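Local structure of phosphonate monoester hydrolase (Ruegeria pomeroyi, 4UPK) at residues Arg86-Thr91 with Met96-Val101; Arg428-Ser433 with Leu510-Arg515. The protein belongs to the sulfatase family within the alkaline phosphatase clan and is present as four chains in the assembly. All blocks are in the same frame, centred on the assembly; numbering follows the deposited sequence.

Contact 1. Residues Arg86-Thr91 with Met96-Val101; sequences RASILT and MNHRSV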
loop_
_atom_site.group_PDB
_atom_site.type_symbol
_atom_site.label_atom_id
_atom_site.label_comp_id
_atom_site.label_asym_id
_atom_site.label_seq_id
_atom_site.Cartn_x
_atom_site.Cartn_y
_atom_site.Cartn_z
ATOM N N ARG A 86 -0.167 -13.744 22.800
ATOM C CA ARG A 86 -1.361 -13.561 21.960
ATOM C C ARG A 86 -0.956 -13.418 20.483
ATOM O O ARG A 86 -1.590 -14.026 19.620
ATOM C CB ARG A 86 -2.176 -12.337 22.426
ATOM C CG ARG A 86 -3.670 -12.417 22.171
ATOM C CD ARG A 86 -4.319 -13.677 22.683
ATOM N NE ARG A 86 -4.241 -13.795 24.136
ATOM C CZ ARG A 86 -5.246 -13.546 24.963
ATOM N NH1 ARG A 86 -6.406 -13.108 24.495
ATOM N NH2 ARG A 86 -5.103 -13.733 26.261
ATOM N N ALA A 87 0.153 -12.679 20.204
ATOM C CA ALA A 87 0.696 -12.521 18.849
ATOM C C ALA A 87 1.102 -13.892 18.218
ATOM O O ALA A 87 0.794 -14.160 17.069
ATOM C CB ALA A 87 1.840 -11.525 18.851
ATOM N N SER A 88 1.657 -14.789 19.012
ATOM C CA SER A 88 2.044 -16.145 18.595
ATOM C C SER A 88 0.861 -17.049 18.304
ATOM O O SER A 88 0.893 -17.784 17.330
ATOM C CB SER A 88 2.923 -16.786 19.672
ATOM O OG SER A 88 4.271 -16.360 19.582
ATOM N N ILE A 89 -0.159 -17.032 19.167
ATOM C CA ILE A 89 -1.399 -17.810 19.036
ATOM C C ILE A 89 -2.185 -17.373 17.795
ATOM O O ILE A 89 -2.636 -18.223 17.004
ATOM C CB ILE A 89 -2.233 -17.713 20.351
ATOM C CG1 ILE A 89 -1.552 -18.540 21.462
ATOM C CG2 ILE A 89 -3.710 -18.139 20.159
ATOM C CD1 ILE A 89 -2.026 -18.251 22.984
ATOM N N LEU A 90 -2.345 -16.042 17.634
ATOM C CA LEU A 90 -3.102 -15.483 16.525
ATOM C C LEU A 90 -2.387 -15.463 15.183
ATOM O O LEU A 90 -3.067 -15.380 14.162
ATOM C CB LEU A 90 -3.685 -14.105 16.871
ATOM C CG LEU A 90 -4.622 -14.014 18.086
ATOM C CD1 LEU A 90 -4.906 -12.570 18.449
ATOM C CD2 LEU A 90 -5.895 -14.824 17.896
ATOM N N THR A 91 -1.042 -15.548 15.163
ATOM C CA THR A 91 -0.252 -15.569 13.906
ATOM C C THR A 91 0.301 -16.954 13.570
ATOM O O THR A 91 0.671 -17.180 12.420
ATOM C CB THR A 91 0.911 -14.550 13.897
ATOM O OG1 THR A 91 1.895 -14.925 14.868
ATOM C CG2 THR A 91 0.455 -13.101 14.075
ATOM N N MET A 96 10.365 -15.081 17.655
ATOM C CA MET A 96 11.585 -14.803 16.866
ATOM C C MET A 96 11.237 -14.423 15.430
ATOM O O MET A 96 12.005 -13.752 14.763
ATOM C CB MET A 96 12.639 -15.945 16.937
ATOM C CG MET A 96 12.171 -17.306 16.444
ATOM S SD MET A 96 13.412 -18.584 16.774
ATOM C CE MET A 96 12.537 -20.014 16.198
ATOM N N ASN A 97 10.048 -14.818 14.985
ATOM C CA ASN A 97 9.537 -14.524 13.662
ATOM C C ASN A 97 8.539 -13.353 13.640
ATOM O O ASN A 97 8.715 -12.418 12.833
ATOM C CB ASN A 97 8.973 -15.795 13.022
ATOM C CG ASN A 97 10.072 -16.768 12.668
ATOM O OD1 ASN A 97 11.207 -16.381 12.397
ATOM N ND2 ASN A 97 9.778 -18.047 12.678
ATOM N N HIS A 98 7.518 -13.381 14.534
ATOM C CA HIS A 98 6.509 -12.305 14.527
ATOM C C HIS A 98 7.048 -10.953 15.051
ATOM O O HIS A 98 6.591 -9.883 14.638
ATOM C CB HIS A 98 5.176 -12.749 15.156
ATOM C CG HIS A 98 5.174 -13.013 16.632
ATOM N ND1 HIS A 98 5.546 -12.048 17.535
ATOM C CD2 HIS A 98 4.682 -14.075 17.310
ATOM C CE1 HIS A 98 5.300 -12.554 18.736
ATOM N NE2 HIS A 98 4.786 -13.776 18.650
ATOM N N ARG A 99 8.048 -11.042 15.944
ATOM C CA ARG A 99 8.824 -9.948 16.542
ATOM C C ARG A 99 8.097 -8.958 17.468
ATOM O O ARG A 99 8.675 -7.957 17.876
ATOM C CB ARG A 99 9.823 -9.306 15.531
ATOM C CG ARG A 99 10.921 -10.281 15.022
ATOM C CD ARG A 99 11.943 -10.744 16.084
ATOM N NE ARG A 99 12.774 -9.629 16.549
ATOM C CZ ARG A 99 13.295 -9.529 17.758
ATOM N NH1 ARG A 99 13.118 -10.494 18.647
ATOM N NH2 ARG A 99 14.040 -8.486 18.077
ATOM N N SER A 100 6.884 -9.282 17.882
ATOM C CA SER A 100 6.148 -8.507 18.872
ATOM C C SER A 100 6.604 -9.223 20.164
ATOM O O SER A 100 5.931 -10.115 20.668
ATOM C CB SER A 100 4.643 -8.669 18.646
ATOM O OG SER A 100 3.891 -7.692 19.342
ATOM N N VAL A 101 7.832 -8.900 20.615
ATOM C CA VAL A 101 8.561 -9.594 21.692
ATOM C C VAL A 101 8.275 -9.199 23.134
ATOM O O VAL A 101 8.659 -9.931 24.051
ATOM C CB VAL A 101 10.075 -9.761 21.375
ATOM C CG1 VAL A 101 10.261 -10.599 20.119
ATOM C CG2 VAL A 101 10.775 -8.401 21.240
#

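Contact 2. Residues Arg428-Ser433 with Leu510-Arg515; sequences RQYSFS and LRHRMR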
loop_
_atom_site.group_PDB
_atom_site.type_symbol
_atom_site.label_atom_id
_atom_site.label_comp_id
_atom_site.label_asym_id
_atom_site.label_seq_id
_atom_site.Cartn_x
_atom_site.Cartn_y
_atom_site.Cartn_z
ATOM N N ARG A 428 6.963 -33.071 16.732
ATOM C CA ARG A 428 7.828 -32.454 17.735
ATOM C C ARG A 428 8.293 -33.459 18.774
ATOM O O ARG A 428 7.484 -34.283 19.194
ATOM C CB ARG A 428 6.959 -31.455 18.489
ATOM C CG ARG A 428 7.605 -30.145 18.669
ATOM C CD ARG A 428 6.609 -29.239 19.303
ATOM N NE ARG A 428 6.155 -28.275 18.319
ATOM C CZ ARG A 428 4.913 -28.176 17.873
ATOM N NH1 ARG A 428 3.962 -28.978 18.345
ATOM N NH2 ARG A 428 4.599 -27.249 16.981
ATOM N N GLN A 429 9.560 -33.373 19.220
ATOM C CA GLN A 429 10.058 -34.214 20.314
ATOM C C GLN A 429 10.471 -33.369 21.546
ATOM O O GLN A 429 10.884 -33.889 22.586
ATOM C CB GLN A 429 11.134 -35.185 19.839
ATOM C CG GLN A 429 10.505 -36.349 19.070
ATOM C CD GLN A 429 11.503 -37.400 18.708
ATOM O OE1 GLN A 429 12.064 -37.398 17.605
ATOM N NE2 GLN A 429 11.734 -38.328 19.626
ATOM N N TYR A 430 10.314 -32.050 21.405
ATOM C CA TYR A 430 10.619 -31.033 22.399
ATOM C C TYR A 430 9.722 -29.828 22.123
ATOM O O TYR A 430 9.236 -29.674 21.008
ATOM C CB TYR A 430 12.115 -30.611 22.315
ATOM C CG TYR A 430 12.501 -29.962 21.010
ATOM C CD1 TYR A 430 12.303 -28.598 20.800
ATOM C CD2 TYR A 430 13.026 -30.712 19.966
ATOM C CE1 TYR A 430 12.617 -28.000 19.580
ATOM C CE2 TYR A 430 13.350 -30.127 18.745
ATOM C CZ TYR A 430 13.148 -28.768 18.556
ATOM O OH TYR A 430 13.451 -28.208 17.332
ATOM N N SER A 431 9.536 -28.956 23.115
ATOM C CA SER A 431 8.788 -27.712 22.931
ATOM C C SER A 431 9.749 -26.532 23.120
ATOM O O SER A 431 10.823 -26.660 23.721
ATOM C CB SER A 431 7.565 -27.640 23.851
ATOM O OG SER A 431 7.947 -27.543 25.213
ATOM N N PHE A 432 9.393 -25.401 22.547
ATOM C CA PHE A 432 10.241 -24.227 22.557
ATOM C C PHE A 432 9.468 -22.948 22.977
ATOM O O PHE A 432 8.408 -22.639 22.413
ATOM C CB PHE A 432 10.863 -24.080 21.144
ATOM C CG PHE A 432 11.783 -22.907 20.955
ATOM C CD1 PHE A 432 13.135 -23.006 21.270
ATOM C CD2 PHE A 432 11.312 -21.718 20.415
ATOM C CE1 PHE A 432 13.992 -21.937 21.058
ATOM C CE2 PHE A 432 12.167 -20.653 20.199
ATOM C CZ PHE A 432 13.498 -20.761 20.540
ATOM N N SER A 433 10.033 -22.195 23.921
ATOM C CA SER A 433 9.461 -20.929 24.392
ATOM C C SER A 433 10.504 -19.821 24.402
ATOM O O SER A 433 11.686 -20.094 24.501
ATOM C CB SER A 433 8.834 -21.077 25.784
ATOM O OG SER A 433 7.838 -22.081 25.771
ATOM N N LEU A 510 20.048 -24.374 19.026
ATOM C CA LEU A 510 20.657 -23.635 17.924
ATOM C C LEU A 510 19.985 -24.053 16.611
ATOM O O LEU A 510 19.524 -23.195 15.857
ATOM C CB LEU A 510 22.197 -23.867 17.863
ATOM C CG LEU A 510 22.947 -23.218 16.677
ATOM C CD1 LEU A 510 23.016 -21.691 16.819
ATOM C CD2 LEU A 510 24.340 -23.737 16.563
ATOM N N ARG A 511 19.878 -25.367 16.380
ATOM C CA ARG A 511 19.237 -25.928 15.181
ATOM C C ARG A 511 17.769 -25.511 15.048
ATOM O O ARG A 511 17.342 -25.237 13.931
ATOM C CB ARG A 511 19.350 -27.453 15.142
ATOM C CG ARG A 511 20.744 -27.947 14.832
ATOM C CD ARG A 511 20.702 -29.389 14.349
ATOM N NE ARG A 511 21.987 -29.842 13.817
ATOM C CZ ARG A 511 22.714 -30.816 14.353
ATOM N NH1 ARG A 511 22.263 -31.486 15.405
ATOM N NH2 ARG A 511 23.864 -31.173 13.802
ATOM N N HIS A 512 17.009 -25.451 16.172
ATOM C CA HIS A 512 15.604 -25.043 16.168
ATOM C C HIS A 512 15.445 -23.614 15.613
ATOM O O HIS A 512 14.555 -23.384 14.796
ATOM C CB HIS A 512 14.961 -25.175 17.569
ATOM C CG HIS A 512 13.515 -24.747 17.583
ATOM N ND1 HIS A 512 12.511 -25.604 17.198
ATOM C CD2 HIS A 512 12.971 -23.539 17.848
ATOM C CE1 HIS A 512 11.384 -24.907 17.269
ATOM N NE2 HIS A 512 11.610 -23.664 17.661
ATOM N N ARG A 513 16.317 -22.670 16.059
ATOM C CA ARG A 513 16.350 -21.274 15.597
ATOM C C ARG A 513 16.631 -21.235 14.088
ATOM O O ARG A 513 15.957 -20.503 13.353
ATOM C CB ARG A 513 17.452 -20.481 16.320
ATOM C CG ARG A 513 17.167 -20.196 17.765
ATOM C CD ARG A 513 17.719 -18.842 18.201
ATOM N NE ARG A 513 17.179 -18.517 19.510
ATOM C CZ ARG A 513 16.243 -17.612 19.752
ATOM N NH1 ARG A 513 15.806 -16.822 18.781
ATOM N NH2 ARG A 513 15.787 -17.441 20.978
ATOM N N MET A 514 17.640 -22.027 13.640
ATOM C CA MET A 514 18.056 -22.129 12.223
ATOM C C MET A 514 16.997 -22.796 11.354
ATOM O O MET A 514 16.858 -22.422 10.193
ATOM C CB MET A 514 19.398 -22.872 12.091
ATOM C CG MET A 514 20.551 -22.185 12.790
ATOM S SD MET A 514 22.101 -23.094 12.684
ATOM C CE MET A 514 22.634 -22.675 11.017
ATOM N N ARG A 515 16.220 -23.755 11.921
ATOM C CA ARG A 515 15.153 -24.453 11.188
ATOM C C ARG A 515 13.837 -23.685 11.151
ATOM O O ARG A 515 12.949 -24.022 10.359
ATOM C CB ARG A 515 14.911 -25.851 11.750
ATOM C CG ARG A 515 15.979 -26.868 11.386
ATOM C CD ARG A 515 15.837 -28.048 12.326
ATOM N NE ARG A 515 16.835 -29.082 12.071
ATOM C CZ ARG A 515 17.059 -30.123 12.864
ATOM N NH1 ARG A 515 16.368 -30.269 13.990
ATOM N NH2 ARG A 515 17.984 -31.019 12.546
HETATM O O HOH W 1 13.451 -29.164 14.475
#

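Contact 1. Residues Arg86-Thr91 with Met96-Val101
The imidazole of His98 has the methyl of Ala87 over one face and Ser88 at its edge. Ala87 CB sits 3.8 Å from the centroid of the His98 ring and 18° off the ring normal, a CH-pi contact. The methyl is offset toward the rim, with Ala87 CB 3.6 Å from His98 CE1. Near the ring plane, His98 NE2 donates a hydrogen bond of 2.8 Å to Ser88 OG. At the other ring nitrogen, the backbone N of Ser100 donates to His98 ND1 at 3.1 Å, almost exactly in the plane. One nitrogen thus donates and the other accepts, which is consistent with a neutral ring carrying its proton on NE2. The two bonds also fix the rotation of the ring. His98 CG lies between its backbone N and carbonyl carbon (chi1 68°), which turns the ring toward helix 82-91.

Helix 82-91 begins with the sulfatase signature C-x-P-S-R, whose arginine is Arg86. Arg86 leads away from the contact and forms salt bridges with Asp42 and Asp347. Another side of the helix, with Ala87, Ser88 and Thr91, meets His98.

Ser88 OG has a second partner, the carbonyl O of Gln93, in the turn that follows the helix. Thr91 OG1 approaches the ring obliquely, 3.8 Å from His98 CD2. It also bonds back to Ala87 O at 2.6 Å. That oxygen takes Thr91 N as well, and the two donors reach it from opposite faces of the carbonyl plane. Beside the ring contact, Ser100 CB touches Ala87 CB at 4.0 Å, while Ser100 OG is bonded to Thr105 O.

Contact 2. Residues Arg428-Ser433 with Leu510-Arg515
Tyr430, Phe432 and His512 form an aromatic cluster where strand 431-436 and the residues leading into it meet helix 499-515. The His512 ring is the middle member, with Tyr430 at its edge and Phe432 on one face. Tyr430 OH and His512 ND1 share a hydrogen bond of 2.8 Å, and either could be the donor. The bond lies near the planes of both rings, yet those planes stand 81° apart.

Phe432 approaches His512 over a face. The centroids of these two rings are 4.2 Å apart and the planes differ by 36°, so the pair is oblique. His512 CD2 lies over the centre of the Phe432 ring, and His512 NE2 comes within 3.4 Å of Phe432 CG. In return, Phe432 CB makes a CH-pi contact with the His512 ring, 4.0 Å from its centroid. Phe432 and His512 both hold CG anti to the backbone N (chi1 180° in each), which extends each ring toward the other segment. Tyr94 adds a further ring to the group, edge-to-face with Phe432.

The far end of Phe432 meets the next helical residue. Phe432 CZ lies over one face of the Arg513 guanidinium, 4.1 Å from Arg513 NH2. A water joins Tyr430 OH to Arg515 NH1, which donates to it over 3.2 Å; both residues are partly exposed. The tyrosine oxygen is therefore held by both the histidine and the water. Helix 499-515 also reaches the second subunit, where Arg511 bonds to backbone oxygens of Phe472 and Leu476 of that chain. A late helix packed on a small four-stranded antiparallel sheet, here with 431-436 as an outer strand, is typical of the C-terminal part of the sulfatase fold.

In the fold
Both contacts are buried, but the centre of contact 1 is nearer the centre of the chain, about 12 Å away against about 20 Å for the centre of contact 2. Contact 1 joins two neighbouring helices near the large mixed sheet. Contact 2 joins elements far apart in sequence, at the smaller antiparallel sheet. Each centres on a histidine: one is gripped at both ring nitrogens with a methyl over one face, the other sits among aromatic rings, with a water nearby. Met96 links the two places. Its CE packs against Phe432 and His512, and Met96 SD lies 3.6 Å from Arg513 NH1. Both contacts also reach the second subunit.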